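Local coordinates for protein beta-glucanase (Podospora anserina, PDB 4LE4) that probably hydrolyses beta-glucans as a family GH131 glycoside hydrolase, and is seen here in complex with cellotriose, at residues Gln116-Lys128 against Val165-Phe178. Numbering follows the deposited sequence.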
loop_
_atom_site.group_PDB
_atom_site.type_symbol
_atom_site.label_atom_id
_atom_site.label_comp_id
_atom_site.label_asym_id
_atom_site.label_seq_id
_atom_site.Cartn_x
_atom_site.Cartn_y
_atom_site.Cartn_z
ATOM N N GLN A 116 -5.550 -5.654 5.794
ATOM C CA GLN A 116 -6.121 -4.854 4.698
ATOM C C GLN A 116 -4.956 -3.910 4.369
ATOM O O GLN A 116 -4.462 -3.213 5.235
ATOM C CB GLN A 116 -7.367 -4.127 5.191
ATOM C CG GLN A 116 -8.523 -5.161 5.370
ATOM C CD GLN A 116 -9.659 -4.671 6.239
ATOM O OE1 GLN A 116 -9.767 -3.484 6.524
ATOM N NE2 GLN A 116 -10.527 -5.593 6.660
ATOM N N ILE A 117 -4.568 -3.894 3.100
ATOM C CA ILE A 117 -3.378 -3.183 2.641
ATOM C C ILE A 117 -3.623 -2.246 1.469
ATOM O O ILE A 117 -4.287 -2.635 0.511
ATOM C CB ILE A 117 -2.353 -4.257 2.199
ATOM C CG1 ILE A 117 -2.124 -5.249 3.372
ATOM C CG2 ILE A 117 -1.048 -3.609 1.765
ATOM C CD1 ILE A 117 -1.510 -6.593 2.978
ATOM N N ALA A 118 -3.058 -1.039 1.508
ATOM C CA ALA A 118 -3.220 -0.103 0.364
ATOM C C ALA A 118 -4.712 0.041 -0.013
ATOM O O ALA A 118 -5.112 -0.013 -1.190
ATOM C CB ALA A 118 -2.443 -0.622 -0.813
ATOM N N PHE A 119 -5.519 0.273 1.000
ATOM C CA PHE A 119 -6.968 0.355 0.820
ATOM C C PHE A 119 -7.541 1.740 0.802
ATOM O O PHE A 119 -6.977 2.665 1.406
ATOM C CB PHE A 119 -7.664 -0.434 1.959
ATOM C CG PHE A 119 -7.366 0.102 3.373
ATOM C CD1 PHE A 119 -6.284 -0.396 4.119
ATOM C CD2 PHE A 119 -8.184 1.068 3.949
ATOM C CE1 PHE A 119 -6.040 0.072 5.429
ATOM C CE2 PHE A 119 -7.957 1.548 5.254
ATOM C CZ PHE A 119 -6.881 1.050 5.996
ATOM N N PHE A 120 -8.678 1.902 0.104
ATOM C CA PHE A 120 -9.376 3.182 0.136
ATOM C C PHE A 120 -10.270 3.148 1.373
ATOM O O PHE A 120 -10.592 2.074 1.877
ATOM C CB PHE A 120 -10.213 3.390 -1.149
ATOM C CG PHE A 120 -9.366 3.652 -2.360
ATOM C CD1 PHE A 120 -9.016 4.960 -2.700
ATOM C CD2 PHE A 120 -8.841 2.602 -3.104
ATOM C CE1 PHE A 120 -8.153 5.224 -3.751
ATOM C CE2 PHE A 120 -7.967 2.855 -4.169
ATOM C CZ PHE A 120 -7.621 4.195 -4.487
ATOM N N GLU A 121 -10.664 4.314 1.874
ATOM C CA GLU A 121 -11.500 4.387 3.074
ATOM C C GLU A 121 -12.833 3.614 2.999
ATOM O O GLU A 121 -13.345 3.163 4.012
ATOM C CB GLU A 121 -11.755 5.848 3.428
ATOM C CG GLU A 121 -11.588 6.142 4.904
ATOM C CD GLU A 121 -11.173 7.578 5.196
ATOM O OE1 GLU A 121 -9.971 7.933 5.032
ATOM O OE2 GLU A 121 -12.069 8.359 5.598
ATOM N N SER A 122 -13.378 3.473 1.805
ATOM C CA SER A 122 -14.638 2.726 1.626
ATOM C C SER A 122 -14.337 1.258 1.313
ATOM O O SER A 122 -15.239 0.425 1.142
ATOM C CB SER A 122 -15.383 3.335 0.444
ATOM O OG SER A 122 -14.665 3.062 -0.730
ATOM N N HIS A 123 -13.051 0.947 1.216
ATOM C CA HIS A 123 -12.591 -0.394 0.877
ATOM C C HIS A 123 -13.116 -0.924 -0.466
ATOM O O HIS A 123 -13.254 -2.130 -0.646
ATOM C CB HIS A 123 -12.894 -1.389 2.030
ATOM C CG HIS A 123 -12.164 -1.065 3.305
ATOM N ND1 HIS A 123 -12.589 -0.099 4.195
ATOM C CD2 HIS A 123 -11.025 -1.580 3.829
ATOM C CE1 HIS A 123 -11.745 -0.035 5.217
ATOM N NE2 HIS A 123 -10.790 -0.922 5.012
ATOM N N PHE A 124 -13.328 -0.034 -1.439
ATOM C CA PHE A 124 -13.849 -0.497 -2.726
ATOM C C PHE A 124 -12.813 -1.352 -3.403
ATOM O O PHE A 124 -13.150 -2.247 -4.183
ATOM C CB PHE A 124 -14.352 0.655 -3.612
ATOM C CG PHE A 124 -13.284 1.562 -4.165
ATOM C CD1 PHE A 124 -12.549 1.192 -5.275
ATOM C CD2 PHE A 124 -13.097 2.825 -3.633
ATOM C CE1 PHE A 124 -11.631 2.076 -5.860
ATOM C CE2 PHE A 124 -12.188 3.725 -4.205
ATOM C CZ PHE A 124 -11.454 3.348 -5.321
ATOM N N THR A 125 -11.544 -1.069 -3.118
ATOM C CA THR A 125 -10.475 -1.959 -3.594
ATOM C C THR A 125 -9.321 -1.905 -2.562
ATOM O O THR A 125 -9.213 -0.950 -1.801
ATOM C CB THR A 125 -9.974 -1.640 -5.015
ATOM O OG1 THR A 125 -9.222 -2.766 -5.489
ATOM C CG2 THR A 125 -9.092 -0.374 -5.037
ATOM N N GLU A 126 -8.517 -2.957 -2.515
ATOM C CA GLU A 126 -7.423 -3.063 -1.535
ATOM C C GLU A 126 -6.773 -4.427 -1.740
ATOM O O GLU A 126 -7.258 -5.242 -2.550
ATOM C CB GLU A 126 -8.035 -3.056 -0.129
ATOM C CG GLU A 126 -8.959 -4.302 0.145
ATOM C CD GLU A 126 -9.916 -4.123 1.326
ATOM O OE1 GLU A 126 -9.486 -3.543 2.331
ATOM O OE2 GLU A 126 -11.099 -4.590 1.274
ATOM N N LEU A 127 -5.656 -4.675 -1.039
ATOM C CA LEU A 127 -5.098 -6.023 -1.037
ATOM C C LEU A 127 -5.460 -6.542 0.362
ATOM O O LEU A 127 -5.743 -5.755 1.274
ATOM C CB LEU A 127 -3.565 -6.046 -1.175
ATOM C CG LEU A 127 -2.983 -5.430 -2.444
ATOM C CD1 LEU A 127 -1.457 -5.686 -2.449
ATOM C CD2 LEU A 127 -3.644 -5.992 -3.687
ATOM N N LYS A 128 -5.477 -7.863 0.511
ATOM C CA LYS A 128 -5.729 -8.473 1.802
ATOM C C LYS A 128 -4.801 -9.644 1.943
ATOM O O LYS A 128 -4.299 -10.195 0.964
ATOM C CB LYS A 128 -7.171 -8.982 1.917
ATOM C CG LYS A 128 -8.193 -7.871 2.049
ATOM C CD LYS A 128 -9.549 -8.444 2.459
ATOM C CE LYS A 128 -10.536 -7.313 2.724
ATOM N NZ LYS A 128 -11.773 -7.810 3.380
ATOM N N VAL A 165 2.266 -3.348 -8.060
ATOM C CA VAL A 165 0.842 -3.267 -8.389
ATOM C C VAL A 165 0.451 -1.885 -8.927
ATOM O O VAL A 165 1.095 -0.873 -8.613
ATOM C CB VAL A 165 -0.003 -3.442 -7.087
ATOM C CG1 VAL A 165 -1.514 -3.198 -7.355
ATOM C CG2 VAL A 165 0.244 -4.823 -6.474
ATOM N N ALA A 166 -0.544 -1.867 -9.810
ATOM C CA ALA A 166 -1.132 -0.610 -10.199
ATOM C C ALA A 166 -2.638 -0.867 -10.244
ATOM O O ALA A 166 -3.085 -1.798 -10.927
ATOM C CB ALA A 166 -0.638 -0.119 -11.560
ATOM N N TYR A 167 -3.412 -0.100 -9.467
ATOM C CA TYR A 167 -4.879 -0.214 -9.545
ATOM C C TYR A 167 -5.239 0.723 -10.712
ATOM O O TYR A 167 -4.842 1.871 -10.684
ATOM C CB TYR A 167 -5.575 0.391 -8.335
ATOM C CG TYR A 167 -5.272 -0.218 -7.002
ATOM C CD1 TYR A 167 -5.059 -1.581 -6.872
ATOM C CD2 TYR A 167 -5.281 0.575 -5.849
ATOM C CE1 TYR A 167 -4.867 -2.155 -5.609
ATOM C CE2 TYR A 167 -5.088 0.020 -4.580
ATOM C CZ TYR A 167 -4.883 -1.353 -4.468
ATOM O OH TYR A 167 -4.702 -1.930 -3.212
ATOM N N GLU A 168 -5.946 0.223 -11.717
ATOM C CA GLU A 168 -6.388 1.044 -12.859
ATOM C C GLU A 168 -7.805 1.449 -12.458
ATOM O O GLU A 168 -8.744 0.651 -12.541
ATOM C CB GLU A 168 -6.423 0.192 -14.133
ATOM C CG GLU A 168 -7.101 0.930 -15.308
ATOM C CD GLU A 168 -7.024 0.208 -16.641
ATOM O OE1 GLU A 168 -6.646 -0.978 -16.689
ATOM O OE2 GLU A 168 -7.364 0.848 -17.663
ATOM N N ILE A 169 -7.971 2.680 -11.993
ATOM C CA ILE A 169 -9.278 3.067 -11.524
ATOM C C ILE A 169 -9.939 4.087 -12.459
ATOM O O ILE A 169 -9.323 5.083 -12.814
ATOM C CB ILE A 169 -9.170 3.682 -10.108
ATOM C CG1 ILE A 169 -8.354 2.733 -9.196
ATOM C CG2 ILE A 169 -10.586 3.938 -9.530
ATOM C CD1 ILE A 169 -8.238 3.178 -7.766
ATOM N N ASP A 170 -11.173 3.813 -12.856
ATOM C CA ASP A 170 -11.920 4.775 -13.667
ATOM C C ASP A 170 -13.001 5.263 -12.726
ATOM O O ASP A 170 -14.016 4.583 -12.544
ATOM C CB ASP A 170 -12.574 4.117 -14.887
ATOM C CG ASP A 170 -13.172 5.154 -15.848
ATOM O OD1 ASP A 170 -13.511 6.268 -15.385
ATOM O OD2 ASP A 170 -13.297 4.852 -17.055
ATOM N N PHE A 171 -12.797 6.427 -12.116
ATOM C CA PHE A 171 -13.771 6.957 -11.169
ATOM C C PHE A 171 -15.076 7.430 -11.827
ATOM O O PHE A 171 -16.073 7.642 -11.152
ATOM C CB PHE A 171 -13.149 8.095 -10.378
ATOM C CG PHE A 171 -12.080 7.655 -9.420
ATOM C CD1 PHE A 171 -12.418 7.194 -8.145
ATOM C CD2 PHE A 171 -10.739 7.716 -9.780
ATOM C CE1 PHE A 171 -11.428 6.796 -7.231
ATOM C CE2 PHE A 171 -9.735 7.327 -8.883
ATOM C CZ PHE A 171 -10.088 6.861 -7.592
ATOM N N ALA A 172 -15.062 7.587 -13.143
ATOM C CA ALA A 172 -16.269 8.029 -13.842
ATOM C C ALA A 172 -17.163 6.833 -14.128
ATOM O O ALA A 172 -18.370 6.884 -13.903
ATOM C CB ALA A 172 -15.894 8.738 -15.131
ATOM N N ALA A 173 -16.568 5.746 -14.596
ATOM C CA ALA A 173 -17.303 4.531 -14.896
ATOM C C ALA A 173 -17.536 3.666 -13.657
ATOM O O ALA A 173 -18.418 2.805 -13.649
ATOM C CB ALA A 173 -16.537 3.726 -15.911
ATOM N N GLY A 174 -16.737 3.882 -12.615
ATOM C CA GLY A 174 -16.895 3.050 -11.432
ATOM C C GLY A 174 -16.350 1.655 -11.666
ATOM O O GLY A 174 -17.038 0.652 -11.447
ATOM N N THR A 175 -15.111 1.577 -12.140
ATOM C CA THR A 175 -14.482 0.278 -12.385
ATOM C C THR A 175 -13.051 0.280 -11.880
ATOM O O THR A 175 -12.422 1.332 -11.783
ATOM C CB THR A 175 -14.412 -0.101 -13.898
ATOM O OG1 THR A 175 -13.590 0.836 -14.604
ATOM C CG2 THR A 175 -15.809 -0.125 -14.509
ATOM N N VAL A 176 -12.533 -0.899 -11.553
ATOM C CA VAL A 176 -11.133 -0.981 -11.117
ATOM C C VAL A 176 -10.510 -2.226 -11.722
ATOM O O VAL A 176 -11.050 -3.337 -11.585
ATOM C CB VAL A 176 -10.999 -1.020 -9.572
ATOM C CG1 VAL A 176 -11.741 -2.210 -9.028
ATOM C CG2 VAL A 176 -9.492 -1.065 -9.154
ATOM N N GLY A 177 -9.375 -2.024 -12.386
ATOM C CA GLY A 177 -8.624 -3.097 -13.027
ATOM C C GLY A 177 -7.331 -3.308 -12.232
ATOM O O GLY A 177 -6.916 -2.428 -11.480
ATOM N N PHE A 178 -6.684 -4.444 -12.440
ATOM C CA PHE A 178 -5.510 -4.797 -11.663
ATOM C C PHE A 178 -4.303 -5.126 -12.526
ATOM O O PHE A 178 -4.354 -6.042 -13.344
ATOM C CB PHE A 178 -5.889 -5.997 -10.781
ATOM C CG PHE A 178 -4.770 -6.500 -9.895
ATOM C CD1 PHE A 178 -4.361 -5.767 -8.787
ATOM C CD2 PHE A 178 -4.205 -7.740 -10.138
ATOM C CE1 PHE A 178 -3.403 -6.284 -7.917
ATOM C CE2 PHE A 178 -3.252 -8.273 -9.285
ATOM C CZ PHE A 178 -2.857 -7.536 -8.173
#
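The hydroxyl of Y167 reaches across the core of the beta-sandwich to donate a hydrogen bond to the backbone carbonyl of A118, OH to O 2.8 Å. The donor lies above the carbonyl plane, 37° out of it, and the oxygen lies at the edge of the Y167 ring, in its plane. CG2 of T125 rests on one face of that ring in a CH-pi contact, 4.1 Å from the centroid, while T125 OG1 hydrogen-bonds to C146 O of strand 142-147. F120 passes alongside, its CE2 3.9 Å from Y167 CD2, while F120 CZ presses on the tip of I169, 3.5 Å from CD1. The same CD1 touches the edge of the F124 ring, whose CZ also meets F171 CE1 at 3.9 Å. Within the 116-128 segment, F124 lays CZ over the centre of the F120 ring; its chi1 of 70°, with CG between backbone N and carbonyl carbon, turns it there. At the other end L127 CD2 reaches F178 CE1 at 4.2 Å. A phenylalanine in place of Y167 would probably deprive the buried A118 carbonyl of this donor, though W205 NE1 also bonds to it. Strands 115-120 and 125-129 belong to one antiparallel sheet, 163-170 and 175-182 to the facing one, as in the concanavalin-like sandwich; L127 also touches F99 of strand 94-102 and W145 of strand 142-147.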